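Local coordinates for protein D-glycerate 3-kinase (Cryptococcus neoformans var. grubii serotype A, PDB 6CKG) that probably phosphorylates D-glycerate on its 3-hydroxyl group, acting as a P-loop-containing small-molecule kinase of a pathogenic yeast, at residues L89-Q94 with S155-E160; L254-V259 with R290-Y295; Q265-M270 with N277-E282. All blocks are in the same frame, centred on the assembly; numbering follows the deposited sequence.

Contact 1 (L89-Q94 with S155-E160); sequences LTHSDQ and SLFKGE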
ATOM      1  N   LEU A  89      -0.535  -6.636 -11.996  1.00 25.10           N
ATOM      2  CA  LEU A  89      -0.282  -7.439 -13.186  1.00 27.82           C
ATOM      3  C   LEU A  89      -0.881  -6.776 -14.415  1.00 26.07           C
ATOM      4  O   LEU A  89      -1.887  -6.062 -14.333  1.00 25.42           O
ATOM      5  CB  LEU A  89      -0.891  -8.847 -13.038  1.00 31.12           C
ATOM      6  CG  LEU A  89      -0.322  -9.715 -11.920  1.00 28.41           C
ATOM      7  CD1 LEU A  89      -1.229 -10.954 -11.724  1.00 23.63           C
ATOM      8  CD2 LEU A  89       1.121 -10.101 -12.263  1.00 26.37           C
ATOM      9  N   THR A  90      -0.257  -7.018 -15.567  1.00 29.13           N
ATOM     10  CA  THR A  90      -0.909  -6.658 -16.817  1.00 29.62           C
ATOM     11  C   THR A  90      -2.235  -7.408 -16.898  1.00 35.64           C
ATOM     12  O   THR A  90      -2.435  -8.416 -16.222  1.00 31.56           O
ATOM     13  CB  THR A  90      -0.037  -7.012 -18.026  1.00 31.66           C
ATOM     14  OG1 THR A  90       0.088  -8.433 -18.115  1.00 33.50           O
ATOM     15  CG2 THR A  90       1.348  -6.393 -17.912  1.00 34.89           C
ATOM     16  N   HIS A  91      -3.159  -6.900 -17.724  1.00 31.99           N
ATOM     17  CA  HIS A  91      -4.445  -7.579 -17.867  1.00 31.34           C
ATOM     18  C   HIS A  91      -4.261  -9.033 -18.304  1.00 32.91           C
ATOM     19  O   HIS A  91      -4.943  -9.934 -17.801  1.00 33.90           O
ATOM     20  CB  HIS A  91      -5.338  -6.832 -18.863  1.00 31.69           C
ATOM     21  CG  HIS A  91      -6.744  -7.354 -18.916  1.00 35.80           C
ATOM     22  ND1 HIS A  91      -7.179  -8.227 -19.891  1.00 37.01           N
ATOM     23  CD2 HIS A  91      -7.805  -7.143 -18.100  1.00 34.79           C
ATOM     24  CE1 HIS A  91      -8.449  -8.527 -19.678  1.00 38.47           C
ATOM     25  NE2 HIS A  91      -8.851  -7.886 -18.594  1.00 37.01           N
ATOM     26  N   SER A  92      -3.344  -9.279 -19.246  1.00 29.88           N
ATOM     27  CA  SER A  92      -3.118 -10.647 -19.713  1.00 30.43           C
ATOM     28  C   SER A  92      -2.683 -11.561 -18.568  1.00 29.59           C
ATOM     29  O   SER A  92      -3.190 -12.685 -18.421  1.00 31.69           O
ATOM     30  CB  SER A  92      -2.082 -10.650 -20.837  1.00 33.74           C
ATOM     31  OG  SER A  92      -2.067 -11.912 -21.461  1.00 34.12           O
ATOM     32  N   ASP A  93      -1.746 -11.093 -17.746  1.00 27.33           N
ATOM     33  CA  ASP A  93      -1.257 -11.879 -16.616  1.00 33.52           C
ATOM     34  C   ASP A  93      -2.335 -12.080 -15.560  1.00 34.65           C
ATOM     35  O   ASP A  93      -2.398 -13.140 -14.931  1.00 34.74           O
ATOM     36  CB  ASP A  93      -0.041 -11.199 -15.984  1.00 25.91           C
ATOM     37  CG  ASP A  93       1.246 -11.470 -16.744  1.00 36.84           C
ATOM     38  OD1 ASP A  93       1.216 -12.214 -17.749  1.00 38.85           O
ATOM     39  OD2 ASP A  93       2.291 -10.939 -16.330  1.00 40.81           O
ATOM     40  N   GLN A  94      -3.165 -11.055 -15.320  1.00 31.98           N
ATOM     41  CA  GLN A  94      -4.258 -11.199 -14.363  1.00 29.65           C
ATOM     42  C   GLN A  94      -5.270 -12.232 -14.846  1.00 33.38           C
ATOM     43  O   GLN A  94      -5.788 -13.022 -14.049  1.00 31.92           O
ATOM     44  CB  GLN A  94      -4.940  -9.852 -14.124  1.00 27.94           C
ATOM     45  CG  GLN A  94      -6.225  -9.953 -13.307  1.00 28.80           C
ATOM     46  CD  GLN A  94      -6.002 -10.520 -11.915  1.00 32.28           C
ATOM     47  OE1 GLN A  94      -5.106 -10.080 -11.186  1.00 28.16           O
ATOM     48  NE2 GLN A  94      -6.817 -11.507 -11.540  1.00 27.04           N
ATOM     49  N   SER A 155      -9.218   2.061 -16.038  1.00 37.10           N
ATOM     50  CA  SER A 155     -10.385   2.105 -16.902  1.00 39.75           C
ATOM     51  C   SER A 155     -10.306   1.132 -18.071  1.00 41.73           C
ATOM     52  O   SER A 155     -11.338   0.860 -18.692  1.00 40.01           O
ATOM     53  CB  SER A 155     -10.593   3.523 -17.450  1.00 38.75           C
ATOM     54  OG  SER A 155      -9.629   3.868 -18.433  1.00 37.12           O
ATOM     55  N   LEU A 156      -9.123   0.610 -18.393  1.00 38.01           N
ATOM     56  CA  LEU A 156      -8.991  -0.225 -19.582  1.00 41.28           C
ATOM     57  C   LEU A 156      -9.755  -1.537 -19.409  1.00 28.48           C
ATOM     58  O   LEU A 156     -10.090  -1.952 -18.299  1.00 29.93           O
ATOM     59  CB  LEU A 156      -7.517  -0.493 -19.887  1.00 33.27           C
ATOM     60  CG  LEU A 156      -6.748   0.800 -20.177  1.00 30.45           C
ATOM     61  CD1 LEU A 156      -5.247   0.540 -20.300  1.00 32.09           C
ATOM     62  CD2 LEU A 156      -7.308   1.463 -21.413  1.00 30.82           C
ATOM     63  N   PHE A 157     -10.048  -2.180 -20.536  1.00 31.10           N
ATOM     64  CA  PHE A 157     -10.846  -3.401 -20.552  1.00 38.88           C
ATOM     65  C   PHE A 157     -12.147  -3.197 -19.780  1.00 38.03           C
ATOM     66  O   PHE A 157     -12.519  -3.990 -18.912  1.00 33.72           O
ATOM     67  CB  PHE A 157     -10.041  -4.589 -20.017  1.00 35.69           C
ATOM     68  CG  PHE A 157      -8.964  -5.048 -20.963  1.00 33.12           C
ATOM     69  CD1 PHE A 157      -9.249  -5.965 -21.973  1.00 34.97           C
ATOM     70  CD2 PHE A 157      -7.675  -4.535 -20.869  1.00 37.71           C
ATOM     71  CE1 PHE A 157      -8.262  -6.377 -22.871  1.00 32.96           C
ATOM     72  CE2 PHE A 157      -6.684  -4.932 -21.760  1.00 30.22           C
ATOM     73  CZ  PHE A 157      -6.971  -5.858 -22.761  1.00 33.19           C
ATOM     74  N   LYS A 158     -12.820  -2.082 -20.083  1.00 39.63           N
ATOM     75  CA  LYS A 158     -14.137  -1.771 -19.530  1.00 42.83           C
ATOM     76  C   LYS A 158     -14.113  -1.736 -18.009  1.00 38.70           C
ATOM     77  O   LYS A 158     -15.080  -2.123 -17.351  1.00 45.27           O
ATOM     78  CB  LYS A 158     -15.196  -2.765 -20.020  1.00 43.87           C
ATOM     79  N   GLY A 159     -12.994  -1.316 -17.438  1.00 35.88           N
ATOM     80  CA  GLY A 159     -12.869  -1.168 -16.001  1.00 30.78           C
ATOM     81  C   GLY A 159     -12.106  -2.269 -15.300  1.00 37.37           C
ATOM     82  O   GLY A 159     -11.836  -2.142 -14.097  1.00 35.19           O
ATOM     83  N   GLU A 160     -11.751  -3.350 -15.996  1.00 31.77           N
ATOM     84  CA  GLU A 160     -10.939  -4.366 -15.330  1.00 33.12           C
ATOM     85  C   GLU A 160      -9.504  -3.894 -15.131  1.00 31.12           C
ATOM     86  O   GLU A 160      -8.833  -4.340 -14.195  1.00 34.75           O
ATOM     87  CB  GLU A 160     -10.972  -5.668 -16.119  1.00 30.76           C
ATOM     88  CG  GLU A 160     -12.341  -6.267 -16.171  1.00 32.28           C
ATOM     89  CD  GLU A 160     -12.426  -7.394 -17.174  1.00 42.31           C
ATOM     90  OE1 GLU A 160     -11.366  -7.856 -17.636  1.00 47.34           O
ATOM     91  OE2 GLU A 160     -13.550  -7.806 -17.506  1.00 47.92           O
TER
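The imidazole of His-91 and the phenyl ring of Phe-157 form a face-to-face stack, their planes only 4° apart and their centroids 3.7 Å from each other. The two side chains arrive from opposite directions, one from the start of helix 91-100 and the other from the loop 155-160, and overlap almost fully. The closest atoms are His-91 CE1 and Phe-157 CD1, at 3.5 Å, while the ND1 corner of the imidazole sits over the middle of the phenyl ring. Phe-157 CB adds a CH-pi contact over the same face of the imidazole, 4.1 Å from the centroid of the His-91 ring.

Glu-160 takes the edge instead of the face. His-91 NE2 donates to Glu-160 OE1 at 2.7 Å, nearly straight at 173° and close to the ring plane, and it meets the oxygen almost head-on from beyond the C-O bond. Ring and carboxylate are nearly coplanar. Stack and hydrogen bond together fix both the tilt and the rotation of the imidazole. With CG anti to the backbone N (chi1 -172°), His-91 swings its ring out from the helix to the loop.

The loop curls tightly enough to present both partners: residues 157 to 159 all have positive phi, and Glu-160 N bonds to Phe-157 O at 3.1 Å, so that Phe-157 and Glu-160 both face His-91. On the other side, Thr-90 OG1 accepts from Asp-93 N at 3.3 Å as N-cap, and Asp-162 OD1 accepts a hydrogen bond from His-91 N. This is a surface contact in which an aromatic stack and a His-carboxylate bond pin the connecting loop of the beta-hairpin 146-153/162-171 to the capped first turn of a helix.

Contact 2 (L254-V259 with R290-Y295); sequences LDLSYV and RYMPSY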
ATOM      1  N   LEU A 254      -9.569   4.571  13.776  1.00 38.76           N
ATOM      2  CA  LEU A 254     -10.001   4.082  15.080  1.00 40.35           C
ATOM      3  C   LEU A 254     -10.716   2.752  14.951  1.00 42.42           C
ATOM      4  O   LEU A 254     -10.537   1.851  15.781  1.00 41.41           O
ATOM      5  CB  LEU A 254     -10.929   5.100  15.748  1.00 47.53           C
ATOM      6  CG  LEU A 254     -10.283   6.129  16.659  1.00 46.98           C
ATOM      7  CD1 LEU A 254     -11.310   7.149  17.121  1.00 46.85           C
ATOM      8  CD2 LEU A 254      -9.648   5.423  17.838  1.00 48.10           C
ATOM      9  N   ASP A 255     -11.531   2.611  13.908  1.00 37.99           N
ATOM     10  CA  ASP A 255     -12.337   1.421  13.685  1.00 39.39           C
ATOM     11  C   ASP A 255     -12.272   1.085  12.209  1.00 39.97           C
ATOM     12  O   ASP A 255     -12.366   1.975  11.361  1.00 40.23           O
ATOM     13  CB  ASP A 255     -13.794   1.641  14.112  1.00 45.76           C
ATOM     14  CG  ASP A 255     -14.610   0.350  14.137  1.00 50.91           C
ATOM     15  OD1 ASP A 255     -14.635  -0.398  13.137  1.00 49.54           O
ATOM     16  OD2 ASP A 255     -15.231   0.081  15.179  1.00 58.97           O
ATOM     17  N   LEU A 256     -12.102  -0.199  11.915  1.00 36.27           N
ATOM     18  CA  LEU A 256     -12.044  -0.649  10.533  1.00 44.37           C
ATOM     19  C   LEU A 256     -13.342  -0.374   9.782  1.00 44.94           C
ATOM     20  O   LEU A 256     -13.341  -0.379   8.546  1.00 41.39           O
ATOM     21  CB  LEU A 256     -11.705  -2.143  10.509  1.00 46.71           C
ATOM     22  CG  LEU A 256     -10.590  -2.704   9.619  1.00 48.07           C
ATOM     23  CD1 LEU A 256      -9.420  -1.733   9.407  1.00 36.36           C
ATOM     24  CD2 LEU A 256     -10.092  -4.020  10.223  1.00 45.37           C
ATOM     25  N   SER A 257     -14.446  -0.123  10.492  1.00 43.02           N
ATOM     26  CA  SER A 257     -15.704   0.178   9.814  1.00 46.94           C
ATOM     27  C   SER A 257     -15.628   1.461   9.004  1.00 50.82           C
ATOM     28  O   SER A 257     -16.394   1.623   8.045  1.00 49.79           O
ATOM     29  CB  SER A 257     -16.842   0.283  10.828  1.00 50.59           C
ATOM     30  OG  SER A 257     -16.680   1.430  11.643  1.00 51.27           O
ATOM     31  N   TYR A 258     -14.718   2.377   9.362  1.00 43.83           N
ATOM     32  CA  TYR A 258     -14.586   3.628   8.619  1.00 39.46           C
ATOM     33  C   TYR A 258     -14.283   3.376   7.148  1.00 39.65           C
ATOM     34  O   TYR A 258     -14.667   4.178   6.291  1.00 43.28           O
ATOM     35  CB  TYR A 258     -13.479   4.506   9.225  1.00 37.42           C
ATOM     36  CG  TYR A 258     -13.666   4.938  10.674  1.00 42.98           C
ATOM     37  CD1 TYR A 258     -14.824   4.623  11.388  1.00 42.33           C
ATOM     38  CD2 TYR A 258     -12.677   5.670  11.324  1.00 42.00           C
ATOM     39  CE1 TYR A 258     -14.979   5.016  12.702  1.00 44.77           C
ATOM     40  CE2 TYR A 258     -12.828   6.070  12.639  1.00 45.27           C
ATOM     41  CZ  TYR A 258     -13.978   5.740  13.322  1.00 48.16           C
ATOM     42  OH  TYR A 258     -14.119   6.144  14.629  1.00 55.88           O
ATOM     43  N   VAL A 259     -13.612   2.267   6.830  1.00 38.52           N
ATOM     44  CA  VAL A 259     -13.152   2.052   5.458  1.00 41.91           C
ATOM     45  C   VAL A 259     -14.330   1.990   4.494  1.00 43.12           C
ATOM     46  O   VAL A 259     -14.280   2.568   3.399  1.00 38.08           O
ATOM     47  CB  VAL A 259     -12.284   0.784   5.379  1.00 46.51           C
ATOM     48  CG1 VAL A 259     -11.847   0.528   3.951  1.00 42.36           C
ATOM     49  CG2 VAL A 259     -11.074   0.913   6.297  1.00 46.36           C
ATOM     50  N   ARG A 290     -14.014  -7.372  -0.661  1.00 30.58           N
ATOM     51  CA  ARG A 290     -12.861  -8.105  -1.180  1.00 36.63           C
ATOM     52  C   ARG A 290     -11.553  -7.688  -0.501  1.00 40.14           C
ATOM     53  O   ARG A 290     -10.631  -8.504  -0.410  1.00 41.07           O
ATOM     54  CB  ARG A 290     -12.741  -7.925  -2.701  1.00 38.35           C
ATOM     55  CG  ARG A 290     -13.749  -8.767  -3.539  1.00 46.75           C
ATOM     56  CD  ARG A 290     -13.572  -8.627  -5.084  1.00 55.78           C
ATOM     57  NE  ARG A 290     -12.371  -9.297  -5.609  1.00 63.74           N
ATOM     58  CZ  ARG A 290     -11.279  -8.661  -6.042  1.00 59.75           C
ATOM     59  NH1 ARG A 290     -10.230  -9.343  -6.488  1.00 48.90           N
ATOM     60  NH2 ARG A 290     -11.235  -7.339  -6.037  1.00 63.28           N
ATOM     61  N   TYR A 291     -11.445  -6.438  -0.033  1.00 31.10           N
ATOM     62  CA  TYR A 291     -10.235  -5.968   0.638  1.00 28.43           C
ATOM     63  C   TYR A 291     -10.240  -6.220   2.139  1.00 26.12           C
ATOM     64  O   TYR A 291      -9.178  -6.475   2.716  1.00 29.46           O
ATOM     65  CB  TYR A 291     -10.037  -4.467   0.398  1.00 29.62           C
ATOM     66  CG  TYR A 291      -9.698  -4.132  -1.033  1.00 36.96           C
ATOM     67  CD1 TYR A 291     -10.697  -4.039  -2.008  1.00 36.14           C
ATOM     68  CD2 TYR A 291      -8.376  -3.927  -1.419  1.00 35.01           C
ATOM     69  CE1 TYR A 291     -10.382  -3.743  -3.324  1.00 38.95           C
ATOM     70  CE2 TYR A 291      -8.056  -3.633  -2.730  1.00 39.36           C
ATOM     71  CZ  TYR A 291      -9.060  -3.537  -3.673  1.00 42.36           C
ATOM     72  OH  TYR A 291      -8.731  -3.246  -4.971  1.00 43.88           O
ATOM     73  N   MET A 292     -11.402  -6.124   2.783  1.00 29.14           N
ATOM     74  CA  MET A 292     -11.480  -6.237   4.240  1.00 34.66           C
ATOM     75  C   MET A 292     -10.860  -7.507   4.828  1.00 32.66           C
ATOM     76  O   MET A 292     -10.275  -7.415   5.918  1.00 33.17           O
ATOM     77  CB  MET A 292     -12.946  -6.120   4.685  1.00 40.95           C
ATOM     78  CG  MET A 292     -13.351  -4.738   5.142  1.00 59.63           C
ATOM     79  SD  MET A 292     -12.386  -4.129   6.544  1.00 60.45           S
ATOM     80  CE  MET A 292     -11.739  -2.645   5.804  1.00 62.10           C
ATOM     81  N   PRO A 293     -10.960  -8.694   4.211  1.00 31.86           N
ATOM     82  CA  PRO A 293     -10.279  -9.857   4.812  1.00 33.85           C
ATOM     83  C   PRO A 293      -8.783  -9.657   4.944  1.00 35.74           C
ATOM     84  O   PRO A 293      -8.178 -10.166   5.896  1.00 27.55           O
ATOM     85  CB  PRO A 293     -10.605 -11.011   3.853  1.00 32.37           C
ATOM     86  CG  PRO A 293     -11.707 -10.538   3.004  1.00 31.21           C
ATOM     87  CD  PRO A 293     -11.672  -9.057   2.972  1.00 26.88           C
ATOM     88  N   SER A 294      -8.170  -8.900   4.026  1.00 26.35           N
ATOM     89  CA  SER A 294      -6.739  -8.654   4.128  1.00 26.95           C
ATOM     90  C   SER A 294      -6.414  -7.747   5.306  1.00 32.36           C
ATOM     91  O   SER A 294      -5.404  -7.960   5.985  1.00 30.91           O
ATOM     92  CB  SER A 294      -6.206  -8.048   2.824  1.00 26.55           C
ATOM     93  OG  SER A 294      -6.065  -9.051   1.825  1.00 21.84           O
ATOM     94  N   TYR A 295      -7.225  -6.702   5.528  1.00 27.33           N
ATOM     95  CA  TYR A 295      -7.073  -5.881   6.727  1.00 29.92           C
ATOM     96  C   TYR A 295      -7.220  -6.724   7.986  1.00 31.27           C
ATOM     97  O   TYR A 295      -6.419  -6.606   8.920  1.00 26.86           O
ATOM     98  CB  TYR A 295      -8.105  -4.748   6.739  1.00 33.29           C
ATOM     99  CG  TYR A 295      -7.886  -3.641   5.721  1.00 37.29           C
ATOM    100  CD1 TYR A 295      -7.001  -2.598   5.973  1.00 44.54           C
ATOM    101  CD2 TYR A 295      -8.602  -3.615   4.535  1.00 33.31           C
ATOM    102  CE1 TYR A 295      -6.812  -1.570   5.046  1.00 44.69           C
ATOM    103  CE2 TYR A 295      -8.418  -2.593   3.603  1.00 40.87           C
ATOM    104  CZ  TYR A 295      -7.526  -1.581   3.862  1.00 44.31           C
ATOM    105  OH  TYR A 295      -7.362  -0.573   2.937  1.00 50.55           O
TER
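Asp-255 OD1 holds the turn that directs Leu-256 at Met-292 and Tyr-295. It accepts from Ser-257 N at 2.7 Å, on the anti side of the carboxylate and 20° out of its plane, and Ser-257 OG adds a weak bond to the same oxygen. Tyr-258 N reaches Asp-255 O at 3.1 Å, closing a type I turn that leads into helix 258-273.

What crosses to helix 281-298 is wholly apolar. Met-292, bent at chi2 and chi3, slides alongside Leu-256 in the opposite sense, its SD 3.8 Å from Leu-256 CG. Its methyl then meets Val-259 tip to tip: Met-292 CE lies 3.5 Å from Val-259 CB, tighter than usual, with Val-259 CG1 and CG2 each 3.7 Å from Met-292 CE. A methyl of Leu-256 also reaches Tyr-295, Leu-256 CD2 lying 4.1 Å from Tyr-295 CB as the two side chains cross at a slant. The near-eclipsed torsions of Leu-256 (chi1 -130°) make the placement of its methyls less certain.

The hydroxyl of Tyr-295 bonds to Gln-56 OE1, and Val-259 also touches Pro-55; both belong to the glycine-rich sequence after strand 48-53 that reads as a P-loop. The packing thus joins two helices beyond the carboxyl ends of central parallel strands, next to the presumed nucleotide loop of a P-loop kinase fold.

Contact 3 (Q265-M270 with N277-E282); sequences QQEHNM and NGMTDE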
ATOM      1  N   GLN A 265     -18.046   7.601   0.578  1.00 40.44           N
ATOM      2  CA  GLN A 265     -17.860   9.039   0.377  1.00 42.30           C
ATOM      3  C   GLN A 265     -17.043   9.315  -0.874  1.00 41.28           C
ATOM      4  O   GLN A 265     -17.390  10.188  -1.680  1.00 38.95           O
ATOM      5  CB  GLN A 265     -17.155   9.673   1.577  1.00 42.88           C
ATOM      6  CG  GLN A 265     -17.871   9.595   2.911  1.00 53.68           C
ATOM      7  CD  GLN A 265     -17.110  10.361   3.979  1.00 58.54           C
ATOM      8  OE1 GLN A 265     -16.289  11.222   3.659  1.00 62.43           O
ATOM      9  NE2 GLN A 265     -17.370  10.051   5.248  1.00 50.66           N
ATOM     10  N   GLN A 266     -15.931   8.588  -1.029  1.00 36.84           N
ATOM     11  CA  GLN A 266     -15.064   8.780  -2.187  1.00 41.66           C
ATOM     12  C   GLN A 266     -15.829   8.564  -3.488  1.00 39.11           C
ATOM     13  O   GLN A 266     -15.722   9.367  -4.422  1.00 35.87           O
ATOM     14  CB  GLN A 266     -13.861   7.835  -2.116  1.00 41.88           C
ATOM     15  CG  GLN A 266     -13.013   7.850  -3.397  1.00 52.50           C
ATOM     16  CD  GLN A 266     -11.853   6.862  -3.381  1.00 58.56           C
ATOM     17  OE1 GLN A 266     -11.328   6.510  -2.320  1.00 59.03           O
ATOM     18  NE2 GLN A 266     -11.445   6.413  -4.568  1.00 53.70           N
ATOM     19  N   GLU A 267     -16.608   7.482  -3.569  1.00 37.94           N
ATOM     20  CA  GLU A 267     -17.323   7.210  -4.811  1.00 37.23           C
ATOM     21  C   GLU A 267     -18.395   8.265  -5.066  1.00 43.28           C
ATOM     22  O   GLU A 267     -18.596   8.690  -6.212  1.00 46.00           O
ATOM     23  CB  GLU A 267     -17.925   5.805  -4.783  1.00 41.99           C
ATOM     24  CG  GLU A 267     -18.370   5.268  -6.159  1.00 40.10           C
ATOM     25  CD  GLU A 267     -17.200   4.812  -7.047  1.00 43.73           C
ATOM     26  OE1 GLU A 267     -16.033   4.897  -6.609  1.00 42.78           O
ATOM     27  OE2 GLU A 267     -17.451   4.365  -8.189  1.00 46.36           O
ATOM     28  N   HIS A 268     -19.084   8.719  -4.013  1.00 38.66           N
ATOM     29  CA  HIS A 268     -20.064   9.784  -4.200  1.00 39.84           C
ATOM     30  C   HIS A 268     -19.392  11.098  -4.597  1.00 41.42           C
ATOM     31  O   HIS A 268     -19.890  11.809  -5.479  1.00 42.35           O
ATOM     32  CB  HIS A 268     -20.914   9.948  -2.940  1.00 37.43           C
ATOM     33  CG  HIS A 268     -22.104   9.028  -2.897  1.00 36.46           C
ATOM     34  ND1 HIS A 268     -23.396   9.471  -3.098  1.00 40.53           N
ATOM     35  CD2 HIS A 268     -22.193   7.690  -2.703  1.00 39.48           C
ATOM     36  CE1 HIS A 268     -24.229   8.448  -3.020  1.00 41.76           C
ATOM     37  NE2 HIS A 268     -23.525   7.355  -2.782  1.00 40.36           N
ATOM     38  N   ASN A 269     -18.260  11.432  -3.968  1.00 40.42           N
ATOM     39  CA  ASN A 269     -17.522  12.636  -4.358  1.00 41.94           C
ATOM     40  C   ASN A 269     -17.069  12.566  -5.813  1.00 45.66           C
ATOM     41  O   ASN A 269     -17.203  13.542  -6.562  1.00 42.53           O
ATOM     42  CB  ASN A 269     -16.308  12.847  -3.450  1.00 43.52           C
ATOM     43  CG  ASN A 269     -16.685  13.305  -2.049  1.00 48.42           C
ATOM     44  OD1 ASN A 269     -17.808  13.746  -1.804  1.00 47.90           O
ATOM     45  ND2 ASN A 269     -15.738  13.210  -1.126  1.00 53.48           N
ATOM     46  N   MET A 270     -16.522  11.420  -6.236  1.00 43.26           N
ATOM     47  CA  MET A 270     -16.074  11.293  -7.620  1.00 49.27           C
ATOM     48  C   MET A 270     -17.246  11.413  -8.585  1.00 48.30           C
ATOM     49  O   MET A 270     -17.168  12.130  -9.588  1.00 46.08           O
ATOM     50  CB  MET A 270     -15.345   9.965  -7.826  1.00 54.49           C
ATOM     51  CG  MET A 270     -14.877   9.758  -9.263  1.00 68.16           C
ATOM     52  SD  MET A 270     -14.497   8.043  -9.666  1.00 78.10           S
ATOM     53  CE  MET A 270     -16.109   7.279  -9.475  1.00 77.75           C
ATOM     54  N   ASN A 277     -20.594   8.940 -12.969  1.00 69.08           N
ATOM     55  CA  ASN A 277     -20.137   7.621 -13.399  1.00 68.67           C
ATOM     56  C   ASN A 277     -19.342   6.990 -12.261  1.00 58.94           C
ATOM     57  O   ASN A 277     -18.278   7.495 -11.884  1.00 58.05           O
ATOM     58  CB  ASN A 277     -19.297   7.730 -14.670  1.00 74.04           C
ATOM     59  CG  ASN A 277     -20.048   8.399 -15.801  1.00 81.37           C
ATOM     60  OD1 ASN A 277     -19.747   9.536 -16.176  1.00 80.29           O
ATOM     61  ND2 ASN A 277     -21.038   7.699 -16.350  1.00 83.52           N
ATOM     62  N   GLY A 278     -19.865   5.901 -11.710  1.00 58.22           N
ATOM     63  CA  GLY A 278     -19.178   5.214 -10.632  1.00 55.12           C
ATOM     64  C   GLY A 278     -20.010   4.057 -10.124  1.00 53.39           C
ATOM     65  O   GLY A 278     -21.129   3.812 -10.587  1.00 55.00           O
ATOM     66  N   MET A 279     -19.445   3.347  -9.151  1.00 49.64           N
ATOM     67  CA  MET A 279     -20.140   2.213  -8.564  1.00 44.38           C
ATOM     68  C   MET A 279     -21.382   2.667  -7.808  1.00 44.50           C
ATOM     69  O   MET A 279     -21.444   3.776  -7.265  1.00 44.71           O
ATOM     70  CB  MET A 279     -19.219   1.449  -7.614  1.00 42.99           C
ATOM     71  CG  MET A 279     -18.059   0.751  -8.285  1.00 48.13           C
ATOM     72  SD  MET A 279     -17.102  -0.217  -7.105  1.00 46.58           S
ATOM     73  CE  MET A 279     -16.219   1.055  -6.200  1.00 49.48           C
ATOM     74  N   THR A 280     -22.380   1.789  -7.776  1.00 45.27           N
ATOM     75  CA  THR A 280     -23.508   1.975  -6.880  1.00 44.03           C
ATOM     76  C   THR A 280     -23.066   1.727  -5.438  1.00 44.72           C
ATOM     77  O   THR A 280     -21.997   1.164  -5.172  1.00 40.48           O
ATOM     78  CB  THR A 280     -24.641   1.029  -7.258  1.00 49.66           C
ATOM     79  OG1 THR A 280     -24.261  -0.311  -6.928  1.00 50.31           O
ATOM     80  CG2 THR A 280     -24.916   1.114  -8.755  1.00 50.38           C
ATOM     81  N   ASP A 281     -23.897   2.156  -4.490  1.00 43.30           N
ATOM     82  CA  ASP A 281     -23.567   1.908  -3.092  1.00 46.86           C
ATOM     83  C   ASP A 281     -23.374   0.417  -2.835  1.00 43.71           C
ATOM     84  O   ASP A 281     -22.411   0.013  -2.175  1.00 41.52           O
ATOM     85  CB  ASP A 281     -24.648   2.485  -2.181  1.00 46.06           C
ATOM     86  CG  ASP A 281     -24.608   3.992  -2.118  1.00 49.72           C
ATOM     87  OD1 ASP A 281     -23.745   4.588  -2.799  1.00 55.17           O
ATOM     88  OD2 ASP A 281     -25.435   4.588  -1.393  1.00 52.30           O
ATOM     89  N   GLU A 282     -24.256  -0.421  -3.381  1.00 41.88           N
ATOM     90  CA  GLU A 282     -24.113  -1.857  -3.164  1.00 40.63           C
ATOM     91  C   GLU A 282     -22.819  -2.372  -3.778  1.00 39.40           C
ATOM     92  O   GLU A 282     -22.118  -3.189  -3.172  1.00 43.34           O
ATOM     93  CB  GLU A 282     -25.326  -2.607  -3.721  1.00 41.54           C
TER
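Glu-267 faces the backbone of Gly-278 and Met-279, and its OE2 is modelled as accepting from Met-279 N. At 2.4 Å between Glu-267 OE2 and Met-279 N the bond is implausibly short, so its detailed geometry is doubtful. CG anti to the backbone N (chi1 -164°) and a bend at chi2 bring the carboxylate across to the loop; the Glu-267 and Met-279 side chains cross at about a right angle. Met-279 CE folds back to lie 3.9 Å from Glu-267 OE1.

One residue along the helix, His-268 NE2 donates to Asp-281 OD1 at 2.8 Å, bent to 151°. The carboxylate uses its syn lone pair and lies at the edge of the imidazole, near the ring plane, though the two planes are turned 47° apart. Further along the helix, Met-270, bent at chi3, turns its methyl toward Gly-278, with Met-270 CE 3.9 Å from Gly-278 CA.

The second shell holds these groups in place. Arg-263 forms a salt bridge to the other carboxylate oxygen, Glu-267 OE1, and Met-279 packs on Val-284 and Phe-287. Thr-280 is the N-cap of helix 281-298, its OG1 accepting from Gln-283 N; Asp-281 follows in the first turn, where the helix dipole would probably favour its negative charge. Together these contacts close a helix-loop-helix connection at the surface, tying the later turns of helix 258-273 to the extended lead-in and capped start of helix 281-298.

Following the chain from the N terminus, contact 1 comes first: it closes a loop of 60 intervening residues, bringing the beta-hairpin connection at 155-160 back to the start of helix 91-100. Contacts 2 and 3 both come after contact 1 has closed, following strand 247-253 of the central sheet. Contact 2 joins the entry of helix 258-273 to the later part of helix 281-298, and contact 3, lying wholly within that span, joins the same two helices close to their connecting loop. The helix pair is therefore fastened at two places whose centres are 18 Å apart. Contact 1 stands separate, its nearest atoms about 6 Å from contact 2 and about 9 Å from contact 3.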